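Local coordinates for protein CEL44C (Paenibacillus polymyxa, PDB 2YIH) that hydrolyses the beta-1,4-glucan backbone of xyloglucan and related glucans as an endo-acting glycoside hydrolase, through this family 44 catalytic part of a longer protein, at residues T427-V439 / H448-F460. The protein carries 8 engineered substitutions. Residues are numbered along the deposited sequence; the frame is centred on the assembly and turned at random. Where two conformers were deposited one is given.
Sequences TSDIVNSSVHASV and HLVVMNKSMDSAF
Ser-434 with Met-452, His-436 with Val-450 and Ser-438 with His-448 are the hydrogen-bonded pairs of an antiparallel beta hairpin, whose strands 433-439 and 446-453 are neighbours in the beta-sandwich domain beside the TIM barrel. The hairpin illustrates how one pairing can serve two unlike faces. Each of these pairs exchanges two backbone bonds, from the 2.8 Å of Val-450 N to His-436 O up to the 3.3 Å of Ser-434 N to Met-452 O. At the non-hydrogen-bonded pairs CA-H...O contacts join in, as from Val-435 CA to Val-450 O (3.2 Å).

Apolar packing differs by face. On one, the CB of Ala-437 meets CD2 of Leu-449 at 3.7 Å, and Ser-433 CB rests on Phe-460 CZ at 3.6 Å. On the other, Met-452, bent at chi2 and chi3, brings SD and CE to Ser-434 CB, while its CE reaches the His-436 ring obliquely. That imidazole is held at both nitrogens by Asp-375 and Lys-382 of helix 367-382, which packs on this face toward the barrel.

Polar side chains secure the open end of the hairpin. Asn-453 OD1 accepts from Ser-455 N in an Asx turn, and ND2 gives a nearly straight bond (169°) to Ser-458 O and another to Val-505 O. With an alanine here, Ser-455 N, Ser-458 O and Val-505 O would probably each lose this mate, leaving the turn freer to shift. In the other loop, Asp-429 OD1 receives Val-431 N and Asn-432 N from the same carboxylate face, and OD2 forms a salt bridge with Lys-8. Lys-454 joins the loops: N bonds to Asn-432 O and, in one of two conformers, NZ to Ile-430 O. Asn-432 ND2 donates to the syn lone pair of Asp-429 OD2 at 2.9 Å.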
loop_
_atom_site.group_PDB
_atom_site.type_symbol
_atom_site.label_atom_id
_atom_site.label_comp_id
_atom_site.label_asym_id
_atom_site.label_seq_id
_atom_site.Cartn_x
_atom_site.Cartn_y
_atom_site.Cartn_z
ATOM N N THR A 427 24.171 8.969 4.314
ATOM C CA THR A 427 25.078 9.061 3.178
ATOM C C THR A 427 25.473 10.516 2.949
ATOM O O THR A 427 24.688 11.429 3.191
ATOM C CB THR A 427 24.444 8.468 1.871
ATOM O OG1 THR A 427 25.328 8.713 0.769
ATOM C CG2 THR A 427 23.059 9.149 1.548
ATOM N N SER A 428 26.669 10.725 2.404
ATOM C CA SER A 428 27.134 12.073 2.085
ATOM C C SER A 428 26.530 12.619 0.787
ATOM O O SER A 428 26.699 13.800 0.459
ATOM C CB SER A 428 28.664 12.061 1.973
ATOM O OG SER A 428 29.082 11.212 0.904
ATOM N N ASP A 429 25.805 11.785 0.040
ATOM C CA ASP A 429 25.234 12.244 -1.219
ATOM C C ASP A 429 23.831 11.679 -1.432
ATOM O O ASP A 429 23.663 10.575 -1.964
ATOM C CB ASP A 429 26.155 11.873 -2.388
ATOM C CG ASP A 429 25.627 12.339 -3.750
ATOM O OD1 ASP A 429 24.465 12.828 -3.872
ATOM O OD2 ASP A 429 26.410 12.203 -4.724
ATOM N N ILE A 430 22.825 12.442 -1.031
ATOM C CA ILE A 430 21.453 11.925 -1.069
ATOM C C ILE A 430 20.832 11.976 -2.452
ATOM O O ILE A 430 19.736 11.450 -2.649
ATOM C CB ILE A 430 20.520 12.620 -0.056
ATOM C CG1 ILE A 430 20.264 14.074 -0.449
ATOM C CG2 ILE A 430 21.076 12.486 1.359
ATOM C CD1 ILE A 430 19.067 14.686 0.304
ATOM N N VAL A 431 21.532 12.584 -3.409
ATOM C CA VAL A 431 21.024 12.654 -4.790
ATOM C C VAL A 431 21.418 11.382 -5.557
ATOM O O VAL A 431 20.589 10.716 -6.228
ATOM C CB VAL A 431 21.548 13.923 -5.531
ATOM C CG1 VAL A 431 21.009 13.936 -6.956
ATOM C CG2 VAL A 431 21.118 15.203 -4.803
ATOM N N ASN A 432 22.712 11.078 -5.546
ATOM C CA ASN A 432 23.207 9.945 -6.294
ATOM C C ASN A 432 23.094 8.621 -5.578
ATOM O O ASN A 432 23.193 7.584 -6.223
ATOM C CB ASN A 432 24.670 10.185 -6.729
ATOM C CG ASN A 432 24.755 11.258 -7.773
ATOM O OD1 ASN A 432 24.133 11.129 -8.835
ATOM N ND2 ASN A 432 25.391 12.387 -7.431
ATOM N N SER A 433 22.881 8.639 -4.256
ATOM C CA SER A 433 22.774 7.364 -3.523
ATOM C C SER A 433 21.581 7.386 -2.571
ATOM O O SER A 433 21.080 8.460 -2.207
ATOM C CB SER A 433 24.037 7.072 -2.704
ATOM O OG SER A 433 24.114 7.936 -1.555
ATOM N N SER A 434 21.151 6.191 -2.176
ATOM C CA SER A 434 20.306 6.032 -0.998
ATOM C C SER A 434 20.779 4.781 -0.282
ATOM O O SER A 434 21.368 3.876 -0.898
ATOM C CB SER A 434 18.843 5.851 -1.406
ATOM O OG SER A 434 18.357 7.061 -1.957
ATOM N N VAL A 435 20.519 4.706 1.018
ATOM C CA VAL A 435 21.010 3.580 1.797
ATOM C C VAL A 435 20.117 3.364 3.033
ATOM O O VAL A 435 19.631 4.319 3.656
ATOM C CB VAL A 435 22.490 3.828 2.252
ATOM C CG1 VAL A 435 22.571 5.151 3.032
ATOM C CG2 VAL A 435 23.003 2.619 3.069
ATOM N N HIS A 436 19.836 2.105 3.298
ATOM C CA HIS A 436 18.983 1.710 4.416
ATOM C C HIS A 436 19.618 0.557 5.153
ATOM O O HIS A 436 20.109 -0.380 4.531
ATOM C CB HIS A 436 17.646 1.273 3.849
ATOM C CG HIS A 436 16.976 2.347 3.047
ATOM N ND1 HIS A 436 16.449 3.485 3.618
ATOM C CD2 HIS A 436 16.772 2.460 1.713
ATOM C CE1 HIS A 436 15.965 4.263 2.665
ATOM N NE2 HIS A 436 16.146 3.659 1.498
ATOM N N ALA A 437 19.588 0.611 6.486
ATOM C CA ALA A 437 20.265 -0.395 7.286
ATOM C C ALA A 437 19.311 -1.033 8.269
ATOM O O ALA A 437 18.340 -0.418 8.693
ATOM C CB ALA A 437 21.467 0.248 8.064
ATOM N N SER A 438 19.609 -2.265 8.656
ATOM C CA SER A 438 18.746 -2.949 9.628
ATOM C C SER A 438 19.499 -4.065 10.319
ATOM O O SER A 438 20.481 -4.577 9.780
ATOM C CB SER A 438 17.503 -3.539 8.934
ATOM O OG SER A 438 17.885 -4.469 7.939
ATOM N N VAL A 439 19.013 -4.429 11.511
ATOM C CA VAL A 439 19.394 -5.663 12.194
ATOM C C VAL A 439 18.112 -6.407 12.615
ATOM O O VAL A 439 17.017 -5.865 12.479
ATOM C CB VAL A 439 20.238 -5.361 13.445
ATOM C CG1 VAL A 439 21.545 -4.665 13.036
ATOM C CG2 VAL A 439 19.435 -4.523 14.469
ATOM N N HIS A 448 22.421 -5.724 7.935
ATOM C CA HIS A 448 21.888 -5.714 6.566
ATOM C C HIS A 448 21.958 -4.289 6.045
ATOM O O HIS A 448 21.463 -3.355 6.704
ATOM C CB HIS A 448 20.434 -6.182 6.592
ATOM C CG HIS A 448 20.284 -7.662 6.741
ATOM N ND1 HIS A 448 20.227 -8.296 7.966
ATOM C CD2 HIS A 448 20.166 -8.630 5.804
ATOM C CE1 HIS A 448 20.137 -9.598 7.773
ATOM N NE2 HIS A 448 20.106 -9.828 6.471
ATOM N N LEU A 449 22.507 -4.115 4.839
ATOM C CA LEU A 449 22.575 -2.790 4.226
ATOM C C LEU A 449 22.031 -2.892 2.821
ATOM O O LEU A 449 22.483 -3.743 2.051
ATOM C CB LEU A 449 24.017 -2.290 4.115
ATOM C CG LEU A 449 24.876 -2.344 5.364
ATOM C CD1 LEU A 449 26.275 -1.811 4.982
ATOM C CD2 LEU A 449 24.276 -1.531 6.525
ATOM N N VAL A 450 21.052 -2.061 2.489
ATOM C CA VAL A 450 20.609 -1.953 1.075
ATOM C C VAL A 450 21.095 -0.603 0.572
ATOM O O VAL A 450 20.839 0.440 1.194
ATOM C CB VAL A 450 19.057 -2.116 0.938
ATOM C CG1 VAL A 450 18.590 -1.692 -0.496
ATOM C CG2 VAL A 450 18.657 -3.546 1.190
ATOM N N VAL A 451 21.917 -0.631 -0.473
ATOM C CA VAL A 451 22.508 0.587 -1.020
ATOM C C VAL A 451 22.267 0.665 -2.537
ATOM O O VAL A 451 22.210 -0.364 -3.243
ATOM C CB VAL A 451 24.022 0.684 -0.670
ATOM C CG1 VAL A 451 24.830 -0.487 -1.274
ATOM C CG2 VAL A 451 24.592 2.055 -1.089
ATOM N N MET A 452 22.070 1.865 -3.039
ATOM C CA MET A 452 21.824 2.000 -4.474
ATOM C C MET A 452 22.484 3.222 -5.067
ATOM O O MET A 452 22.613 4.248 -4.397
ATOM C CB MET A 452 20.320 1.998 -4.765
ATOM C CG MET A 452 19.567 3.228 -4.227
ATOM S SD MET A 452 17.905 2.835 -3.636
ATOM C CE MET A 452 18.336 2.005 -2.080
ATOM N N ASN A 453 22.881 3.104 -6.340
ATOM C CA ASN A 453 23.384 4.224 -7.125
ATOM C C ASN A 453 22.359 4.626 -8.185
ATOM O O ASN A 453 22.057 3.830 -9.104
ATOM C CB ASN A 453 24.706 3.793 -7.800
ATOM C CG ASN A 453 25.414 4.948 -8.502
ATOM O OD1 ASN A 453 24.837 6.001 -8.741
ATOM N ND2 ASN A 453 26.655 4.704 -8.907
ATOM N N LYS A 454 21.819 5.842 -8.030
ATOM C CA LYS A 454 20.791 6.403 -8.914
ATOM C C LYS A 454 21.401 7.128 -10.120
ATOM O O LYS A 454 20.679 7.560 -11.034
ATOM C CB LYS A 454 19.910 7.391 -8.136
ATOM C CG LYS A 454 19.111 6.754 -6.985
ATOM C CD LYS A 454 18.360 7.794 -6.169
ATOM C CE LYS A 454 19.237 8.381 -5.077
ATOM N NZ LYS A 454 18.546 9.492 -4.384
ATOM N N SER A 455 22.725 7.307 -10.113
ATOM C CA SER A 455 23.377 7.938 -11.276
ATOM C C SER A 455 23.211 7.075 -12.514
ATOM O O SER A 455 23.374 5.850 -12.465
ATOM C CB SER A 455 24.872 8.162 -11.056
ATOM O OG SER A 455 25.451 8.702 -12.266
ATOM N N MET A 456 22.920 7.726 -13.639
ATOM C CA MET A 456 22.804 6.986 -14.887
ATOM C C MET A 456 24.166 6.736 -15.515
ATOM O O MET A 456 24.297 5.855 -16.367
ATOM C CB MET A 456 21.903 7.721 -15.877
ATOM C CG MET A 456 20.459 7.786 -15.439
ATOM S SD MET A 456 19.401 8.242 -16.810
ATOM C CE MET A 456 19.414 6.705 -17.732
ATOM N N ASP A 457 25.191 7.468 -15.069
ATOM C CA ASP A 457 26.486 7.591 -15.773
ATOM C C ASP A 457 27.711 7.185 -14.938
ATOM O O ASP A 457 28.755 6.787 -15.479
ATOM C CB ASP A 457 26.712 9.043 -16.195
ATOM C CG ASP A 457 25.594 9.589 -17.047
ATOM O OD1 ASP A 457 25.230 8.925 -18.029
ATOM O OD2 ASP A 457 25.111 10.708 -16.757
ATOM N N SER A 458 27.638 7.432 -13.633
ATOM C CA SER A 458 28.866 7.405 -12.829
ATOM C C SER A 458 28.817 6.437 -11.648
ATOM O O SER A 458 27.971 6.589 -10.775
ATOM C CB SER A 458 29.204 8.819 -12.336
ATOM O OG SER A 458 29.191 9.760 -13.416
ATOM N N ALA A 459 29.777 5.510 -11.586
ATOM C CA ALA A 459 29.960 4.660 -10.407
ATOM C C ALA A 459 30.403 5.540 -9.255
ATOM O O ALA A 459 30.910 6.644 -9.474
ATOM C CB ALA A 459 31.012 3.592 -10.669
ATOM N N PHE A 460 30.246 5.043 -8.033
ATOM C CA PHE A 460 30.970 5.616 -6.900
ATOM C C PHE A 460 31.578 4.518 -6.041
ATOM O O PHE A 460 31.069 3.394 -5.985
ATOM C CB PHE A 460 30.098 6.566 -6.052
ATOM C CG PHE A 460 28.802 5.957 -5.548
ATOM C CD1 PHE A 460 28.795 5.070 -4.466
ATOM C CD2 PHE A 460 27.588 6.379 -6.071
ATOM C CE1 PHE A 460 27.590 4.526 -3.985
ATOM C CE2 PHE A 460 26.388 5.882 -5.569
ATOM C CZ PHE A 460 26.379 4.966 -4.539
#